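Putative N-acetylmuramoyl-L-alanine amidase,autolysin cwp6 (Peptoclostridium difficile, PDB 5J72) probably hydrolyses the N-acetylmuramoyl-L-alanine amide bond of peptidoglycan as a zinc-dependent autolysin, and carries CWB2 modules that fix it to the cell wall. Local coordinates at residues A[395-407]-A[484-496]. Numbering follows the deposited sequence.
Sequences PKTYVSAYHSTNL and TALATTEYLRSKG. With NA (sodium ion), chain E.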
ATOM      1  N   PRO A 395       1.790   5.044   8.878  1.00 25.08           N
ATOM      2  CA  PRO A 395       1.529   6.256   9.656  1.00 24.70           C
ATOM      3  C   PRO A 395       2.505   7.392   9.324  1.00 23.01           C
ATOM      4  O   PRO A 395       3.565   7.166   8.768  1.00 23.20           O
ATOM      5  CB  PRO A 395       1.682   5.754  11.138  1.00 25.16           C
ATOM      6  CG  PRO A 395       1.372   4.296  11.051  1.00 24.30           C
ATOM      7  CD  PRO A 395       2.068   3.887   9.750  1.00 23.45           C
ATOM      8  N   LYS A 396       2.165   8.594   9.752  1.00 24.86           N
ATOM      9  CA  LYS A 396       3.006   9.766   9.447  1.00 29.20           C
ATOM     10  C   LYS A 396       4.398   9.685  10.057  1.00 31.47           C
ATOM     11  O   LYS A 396       5.338  10.192   9.473  1.00 30.92           O
ATOM     12  CB  LYS A 396       2.352  11.036  10.018  1.00 29.76           C
ATOM     13  CG  LYS A 396       0.992  11.347   9.488  1.00 36.85           C
ATOM     14  CD  LYS A 396       0.572  12.687  10.080  1.00 43.51           C
ATOM     15  CE  LYS A 396      -0.437  12.495  11.163  1.00 55.25           C
ATOM     16  NZ  LYS A 396      -1.687  13.225  10.843  1.00 61.56           N
ATOM     17  N   THR A 397       4.538   9.026  11.237  1.00 31.60           N
ATOM     18  CA  THR A 397       5.839   9.048  11.915  1.00 30.78           C
ATOM     19  C   THR A 397       6.665   7.791  11.834  1.00 31.10           C
ATOM     20  O   THR A 397       7.771   7.814  12.351  1.00 33.03           O
ATOM     21  CB  THR A 397       5.621   9.447  13.406  1.00 35.33           C
ATOM     22  OG1 THR A 397       4.909   8.366  14.022  1.00 37.28           O
ATOM     23  CG2 THR A 397       4.788  10.745  13.575  1.00 35.32           C
ATOM     24  N   TYR A 398       6.213   6.686  11.215  1.00 25.94           N
ATOM     25  CA  TYR A 398       7.110   5.549  11.079  1.00 24.57           C
ATOM     26  C   TYR A 398       6.736   4.639   9.934  1.00 26.73           C
ATOM     27  O   TYR A 398       5.582   4.658   9.493  1.00 28.92           O
ATOM     28  CB  TYR A 398       7.147   4.679  12.397  1.00 26.82           C
ATOM     29  CG  TYR A 398       5.816   4.047  12.775  1.00 25.81           C
ATOM     30  CD1 TYR A 398       4.846   4.775  13.453  1.00 27.05           C
ATOM     31  CD2 TYR A 398       5.549   2.709  12.491  1.00 26.21           C
ATOM     32  CE1 TYR A 398       3.641   4.196  13.842  1.00 26.85           C
ATOM     33  CE2 TYR A 398       4.346   2.117  12.883  1.00 24.82           C
ATOM     34  CZ  TYR A 398       3.399   2.871  13.555  1.00 22.21           C
ATOM     35  OH  TYR A 398       2.203   2.326  13.928  1.00 29.26           O
ATOM     36  N   VAL A 399       7.670   3.879   9.441  1.00 22.71           N
ATOM     37  CA  VAL A 399       7.375   2.911   8.414  1.00 20.05           C
ATOM     38  C   VAL A 399       6.852   1.683   9.151  1.00 25.12           C
ATOM     39  O   VAL A 399       7.556   1.127  10.013  1.00 25.66           O
ATOM     40  CB  VAL A 399       8.610   2.541   7.596  1.00 22.99           C
ATOM     41  CG1 VAL A 399       8.269   1.421   6.574  1.00 23.12           C
ATOM     42  CG2 VAL A 399       9.156   3.782   6.883  1.00 25.99           C
ATOM     43  N   SER A 400       5.647   1.259   8.866  1.00 23.67           N
ATOM     44  CA  SER A 400       5.169   0.052   9.497  1.00 26.20           C
ATOM     45  C   SER A 400       6.087  -1.163   9.276  1.00 24.92           C
ATOM     46  O   SER A 400       6.630  -1.435   8.199  1.00 22.49           O
ATOM     47  CB  SER A 400       3.759  -0.281   8.982  1.00 26.18           C
ATOM     48  OG  SER A 400       3.388  -1.586   9.398  1.00 26.52           O
ATOM     49  N   ALA A 401       6.275  -1.968  10.360  1.00 24.80           N
ATOM     50  CA  ALA A 401       7.117  -3.167  10.262  1.00 24.40           C
ATOM     51  C   ALA A 401       6.604  -4.178   9.277  1.00 21.51           C
ATOM     52  O   ALA A 401       7.357  -4.961   8.709  1.00 23.78           O
ATOM     53  CB  ALA A 401       7.200  -3.841  11.676  1.00 28.16           C
ATOM     54  N   TYR A 402       5.292  -4.167   9.018  1.00 20.93           N
ATOM     55  CA  TYR A 402       4.744  -5.170   8.071  1.00 18.90           C
ATOM     56  C   TYR A 402       5.230  -4.896   6.617  1.00 21.11           C
ATOM     57  O   TYR A 402       5.165  -5.803   5.787  1.00 21.87           O
ATOM     58  CB  TYR A 402       3.210  -5.102   8.109  1.00 21.96           C
ATOM     59  CG  TYR A 402       2.669  -5.573   9.444  1.00 16.94           C
ATOM     60  CD1 TYR A 402       2.757  -6.908   9.825  1.00 22.76           C
ATOM     61  CD2 TYR A 402       2.088  -4.686  10.324  1.00 20.76           C
ATOM     62  CE1 TYR A 402       2.272  -7.347  11.062  1.00 19.68           C
ATOM     63  CE2 TYR A 402       1.616  -5.101  11.571  1.00 23.34           C
ATOM     64  CZ  TYR A 402       1.716  -6.430  11.932  1.00 24.41           C
ATOM     65  OH  TYR A 402       1.263  -6.809  13.193  1.00 27.38           O
ATOM     66  N   HIS A 403       5.709  -3.678   6.346  1.00 23.39           N
ATOM     67  CA  HIS A 403       6.233  -3.337   4.995  1.00 24.59           C
ATOM     68  C   HIS A 403       7.677  -3.743   4.810  1.00 26.51           C
ATOM     69  O   HIS A 403       8.179  -3.706   3.694  1.00 22.92           O
ATOM     70  CB  HIS A 403       6.156  -1.798   4.753  1.00 21.23           C
ATOM     71  CG  HIS A 403       4.751  -1.300   4.708  1.00 16.92           C
ATOM     72  ND1 HIS A 403       3.750  -1.998   4.036  1.00 20.20           N
ATOM     73  CD2 HIS A 403       4.160  -0.235   5.290  1.00 17.98           C
ATOM     74  CE1 HIS A 403       2.602  -1.349   4.227  1.00 19.66           C
ATOM     75  NE2 HIS A 403       2.822  -0.279   4.972  1.00 19.01           N
ATOM     76  N   SER A 404       8.358  -4.207   5.894  1.00 27.62           N
ATOM     77  CA  SER A 404       9.796  -4.445   5.752  1.00 31.63           C
ATOM     78  C   SER A 404      10.199  -5.326   4.655  1.00 27.52           C
ATOM     79  O   SER A 404      11.131  -4.994   3.921  1.00 28.88           O
ATOM     80  CB  SER A 404      10.373  -5.039   7.047  1.00 34.35           C
ATOM     81  OG  SER A 404      10.117  -4.139   8.094  1.00 41.05           O
ATOM     82  N   THR A 405       9.578  -6.469   4.525  1.00 27.08           N
ATOM     83  CA  THR A 405       9.978  -7.401   3.472  1.00 29.68           C
ATOM     84  C   THR A 405       9.748  -6.892   2.033  1.00 31.55           C
ATOM     85  O   THR A 405      10.619  -7.011   1.171  1.00 29.18           O
ATOM     86  CB  THR A 405       9.214  -8.714   3.652  1.00 35.04           C
ATOM     87  OG1 THR A 405       9.296  -9.085   5.039  1.00 41.05           O
ATOM     88  CG2 THR A 405       9.763  -9.824   2.821  1.00 36.70           C
ATOM     89  N   ASN A 406       8.531  -6.386   1.756  1.00 26.64           N
ATOM     90  CA  ASN A 406       8.238  -5.853   0.430  1.00 22.67           C
ATOM     91  C   ASN A 406       9.226  -4.691   0.124  1.00 22.68           C
ATOM     92  O   ASN A 406       9.745  -4.640  -0.969  1.00 23.96           O
ATOM     93  CB  ASN A 406       6.809  -5.241   0.436  1.00 22.72           C
ATOM     94  CG  ASN A 406       5.704  -6.310   0.423  1.00 29.23           C
ATOM     95  OD1 ASN A 406       5.961  -7.480   0.086  1.00 27.81           O
ATOM     96  ND2 ASN A 406       4.467  -6.000   0.784  1.00 21.90           N
ATOM     97  N   LEU A 407       9.440  -3.751   1.082  1.00 22.99           N
ATOM     98  CA  LEU A 407      10.321  -2.599   0.787  1.00 23.21           C
ATOM     99  C   LEU A 407      11.776  -3.092   0.518  1.00 27.90           C
ATOM    100  O   LEU A 407      12.424  -2.631  -0.425  1.00 27.07           O
ATOM    101  CB  LEU A 407      10.276  -1.573   1.902  1.00 21.58           C
ATOM    102  CG  LEU A 407       8.896  -0.923   2.046  1.00 24.44           C
ATOM    103  CD1 LEU A 407       8.920   0.029   3.169  1.00 25.03           C
ATOM    104  CD2 LEU A 407       8.558  -0.127   0.735  1.00 25.84           C
ATOM    105  N   THR A 484       4.277 -12.320  16.292  1.00 22.65           N
ATOM    106  CA  THR A 484       4.287 -11.617  17.579  1.00 22.10           C
ATOM    107  C   THR A 484       5.286 -10.447  17.505  1.00 19.72           C
ATOM    108  O   THR A 484       4.967  -9.312  17.875  1.00 19.91           O
ATOM    109  CB  THR A 484       4.743 -12.596  18.691  1.00 22.31           C
ATOM    110  OG1 THR A 484       3.824 -13.658  18.745  1.00 21.12           O
ATOM    111  CG2 THR A 484       4.797 -11.868  20.097  1.00 21.67           C
ATOM    112  N   ALA A 485       6.504 -10.725  16.972  1.00 18.82           N
ATOM    113  CA  ALA A 485       7.561  -9.740  16.915  1.00 16.89           C
ATOM    114  C   ALA A 485       7.218  -8.577  16.021  1.00 17.08           C
ATOM    115  O   ALA A 485       7.628  -7.429  16.328  1.00 18.42           O
ATOM    116  CB  ALA A 485       8.916 -10.380  16.461  1.00 16.60           C
ATOM    117  N   LEU A 486       6.514  -8.799  14.952  1.00 17.75           N
ATOM    118  CA  LEU A 486       6.153  -7.668  14.055  1.00 17.55           C
ATOM    119  C   LEU A 486       5.228  -6.720  14.868  1.00 16.48           C
ATOM    120  O   LEU A 486       5.349  -5.501  14.749  1.00 19.61           O
ATOM    121  CB  LEU A 486       5.376  -8.211  12.788  1.00 16.96           C
ATOM    122  CG  LEU A 486       6.433  -8.882  11.797  1.00 18.93           C
ATOM    123  CD1 LEU A 486       5.675  -9.827  10.777  1.00 22.07           C
ATOM    124  CD2 LEU A 486       7.257  -7.793  11.025  1.00 20.06           C
ATOM    125  N   ALA A 487       4.325  -7.306  15.635  1.00 17.90           N
ATOM    126  CA  ALA A 487       3.374  -6.463  16.414  1.00 21.35           C
ATOM    127  C   ALA A 487       4.118  -5.694  17.517  1.00 22.55           C
ATOM    128  O   ALA A 487       3.789  -4.542  17.799  1.00 21.53           O
ATOM    129  CB  ALA A 487       2.293  -7.351  16.988  1.00 19.84           C
ATOM    130  N   THR A 488       5.118  -6.329  18.174  1.00 21.81           N
ATOM    131  CA  THR A 488       5.915  -5.612  19.159  1.00 17.88           C
ATOM    132  C   THR A 488       6.655  -4.458  18.511  1.00 22.13           C
ATOM    133  O   THR A 488       6.758  -3.346  19.056  1.00 20.14           O
ATOM    134  CB  THR A 488       6.995  -6.585  19.757  1.00 19.92           C
ATOM    135  OG1 THR A 488       6.304  -7.672  20.348  1.00 18.38           O
ATOM    136  CG2 THR A 488       7.931  -5.849  20.797  1.00 20.02           C
ATOM    137  N   THR A 489       7.252  -4.729  17.322  1.00 19.21           N
ATOM    138  CA  THR A 489       7.989  -3.674  16.639  1.00 20.57           C
ATOM    139  C   THR A 489       7.046  -2.505  16.294  1.00 19.16           C
ATOM    140  O   THR A 489       7.395  -1.325  16.467  1.00 20.17           O
ATOM    141  CB  THR A 489       8.627  -4.279  15.314  1.00 19.19           C
ATOM    142  OG1 THR A 489       9.571  -5.264  15.746  1.00 17.29           O
ATOM    143  CG2 THR A 489       9.395  -3.245  14.513  1.00 18.38           C
ATOM    144  N   GLU A 490       5.887  -2.852  15.803  1.00 19.39           N
ATOM    145  CA  GLU A 490       4.913  -1.836  15.373  1.00 19.55           C
ATOM    146  C   GLU A 490       4.540  -0.926  16.614  1.00 24.87           C
ATOM    147  O   GLU A 490       4.492   0.284  16.498  1.00 22.88           O
ATOM    148  CB  GLU A 490       3.642  -2.539  14.911  1.00 25.69           C
ATOM    149  CG  GLU A 490       2.773  -1.540  14.179  1.00 37.20           C
ATOM    150  CD  GLU A 490       3.282  -1.359  12.715  1.00 50.10           C
ATOM    151  OE1 GLU A 490       4.477  -1.584  12.437  1.00 52.60           O
ATOM    152  OE2 GLU A 490       2.471  -1.008  11.867  1.00 56.32           O
ATOM    153  N   TYR A 491       4.314  -1.557  17.782  1.00 23.30           N
ATOM    154  CA  TYR A 491       3.974  -0.748  18.973  1.00 23.95           C
ATOM    155  C   TYR A 491       5.120   0.132  19.335  1.00 26.17           C
ATOM    156  O   TYR A 491       4.936   1.344  19.540  1.00 23.53           O
ATOM    157  CB  TYR A 491       3.608  -1.647  20.145  1.00 22.87           C
ATOM    158  CG  TYR A 491       3.346  -0.785  21.373  1.00 27.37           C
ATOM    159  CD1 TYR A 491       2.114  -0.171  21.561  1.00 27.09           C
ATOM    160  CD2 TYR A 491       4.363  -0.511  22.282  1.00 27.14           C
ATOM    161  CE1 TYR A 491       1.905   0.710  22.618  1.00 30.45           C
ATOM    162  CE2 TYR A 491       4.163   0.359  23.360  1.00 26.24           C
ATOM    163  CZ  TYR A 491       2.933   0.969  23.517  1.00 33.15           C
ATOM    164  OH  TYR A 491       2.745   1.837  24.572  1.00 31.61           O
ATOM    165  N   LEU A 492       6.346  -0.412  19.395  1.00 22.61           N
ATOM    166  CA  LEU A 492       7.480   0.434  19.783  1.00 23.77           C
ATOM    167  C   LEU A 492       7.694   1.604  18.832  1.00 26.08           C
ATOM    168  O   LEU A 492       7.995   2.732  19.265  1.00 23.75           O
ATOM    169  CB  LEU A 492       8.769  -0.425  19.836  1.00 20.89           C
ATOM    170  CG  LEU A 492       8.722  -1.438  21.017  1.00 24.93           C
ATOM    171  CD1 LEU A 492       9.886  -2.442  20.933  1.00 20.06           C
ATOM    172  CD2 LEU A 492       8.863  -0.624  22.356  1.00 23.97           C
ATOM    173  N   ARG A 493       7.573   1.343  17.520  1.00 22.17           N
ATOM    174  CA  ARG A 493       7.792   2.433  16.573  1.00 24.67           C
ATOM    175  C   ARG A 493       6.725   3.499  16.713  1.00 22.63           C
ATOM    176  O   ARG A 493       7.044   4.672  16.516  1.00 24.62           O
ATOM    177  CB  ARG A 493       7.768   1.914  15.117  1.00 24.34           C
ATOM    178  CG  ARG A 493       8.944   1.028  14.854  1.00 24.83           C
ATOM    179  CD  ARG A 493       9.106   0.748  13.348  1.00 24.94           C
ATOM    180  NE  ARG A 493      10.382   0.051  13.161  1.00 28.02           N
ATOM    181  CZ  ARG A 493      10.668  -0.691  12.098  1.00 33.44           C
ATOM    182  NH1 ARG A 493       9.778  -0.831  11.112  1.00 27.29           N
ATOM    183  NH2 ARG A 493      11.843  -1.291  12.004  1.00 30.21           N
ATOM    184  N   SER A 494       5.500   3.113  16.984  1.00 24.01           N
ATOM    185  CA  SER A 494       4.423   4.087  17.124  1.00 28.37           C
ATOM    186  C   SER A 494       4.659   4.995  18.373  1.00 34.00           C
ATOM    187  O   SER A 494       4.027   6.052  18.473  1.00 30.61           O
ATOM    188  CB  SER A 494       3.094   3.375  17.254  1.00 27.70           C
ATOM    189  OG  SER A 494       2.922   2.906  18.580  1.00 25.90           O
ATOM    190  N   LYS A 495       5.542   4.583  19.309  1.00 31.19           N
ATOM    191  CA  LYS A 495       5.861   5.413  20.498  1.00 27.38           C
ATOM    192  C   LYS A 495       7.205   6.085  20.323  1.00 29.18           C
ATOM    193  O   LYS A 495       7.746   6.599  21.295  1.00 31.22           O
ATOM    194  CB  LYS A 495       5.856   4.540  21.761  1.00 25.14           C
ATOM    195  CG  LYS A 495       4.506   3.880  21.973  1.00 23.11           C
ATOM    196  CD  LYS A 495       3.426   4.944  21.909  1.00 31.76           C
ATOM    197  CE  LYS A 495       2.301   4.579  22.814  1.00 41.63           C
ATOM    198  NZ  LYS A 495       1.103   4.195  22.055  1.00 50.93           N
ATOM    199  N   GLY A 496       7.773   6.103  19.112  1.00 26.27           N
ATOM    200  CA  GLY A 496       9.028   6.814  18.893  1.00 28.86           C
ATOM    201  C   GLY A 496      10.296   6.081  19.298  1.00 33.67           C
ATOM    202  O   GLY A 496      11.348   6.699  19.407  1.00 33.31           O
TER
HETATM  203 NA    NA E 703      14.144  -2.642  -2.004  1.00 26.00          NA
HETATM  204  O   HOH W   1       6.415   7.437  16.083  1.00 36.82           O
HETATM  205  O   HOH W   2       9.444  -1.528   7.939  1.00 31.96           O
HETATM  206  O   HOH W   3      11.528  -3.145   9.982  1.00 58.48           O
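The carboxylate of E490 is gripped through both oxygens by S400 and A401. E490 OE1 accepts from A401 N (2.8 Å) through its syn lone pair, and S400 OG donates to E490 OE2 (2.7 Å), also on the syn side. With CG anti to the backbone N (chi1 -167°) and a bend at chi2, the acid folds back onto S400 and A401. S400 OG in turn accepts from Y402 N, closing an ST turn. R493 adds a second polar link: its chain runs extended to V399, where R493 NH1 donates to V399 O at 3.2 Å. Water 2 bridges R493 NH1 to S400 O and S404 OG, while R493 NH2 has a further partner in V499.

Packing is led by Y398, whose ring lays one face over the backbone where R493 passes into S494; its CE1 lies 3.4 Å from S494 CA. The E490 carboxylate meets the edge of this ring, their planes perpendicular. A401 CB fits against T489 CG2 (3.6 Å) and L486 CD2, and Y402 CE1 approaches L486 CB at 3.7 Å, its hydroxyl hydrogen-bonding K623.

The contact thus joins the third CWB2 module to the amidase domain. Helix 477-494 is backed by strand 498-501 and helix 619-637, whereas segment 395-407 rests on helix 346-357 and leads into helix 404-409, where L407 O binds the sodium ion.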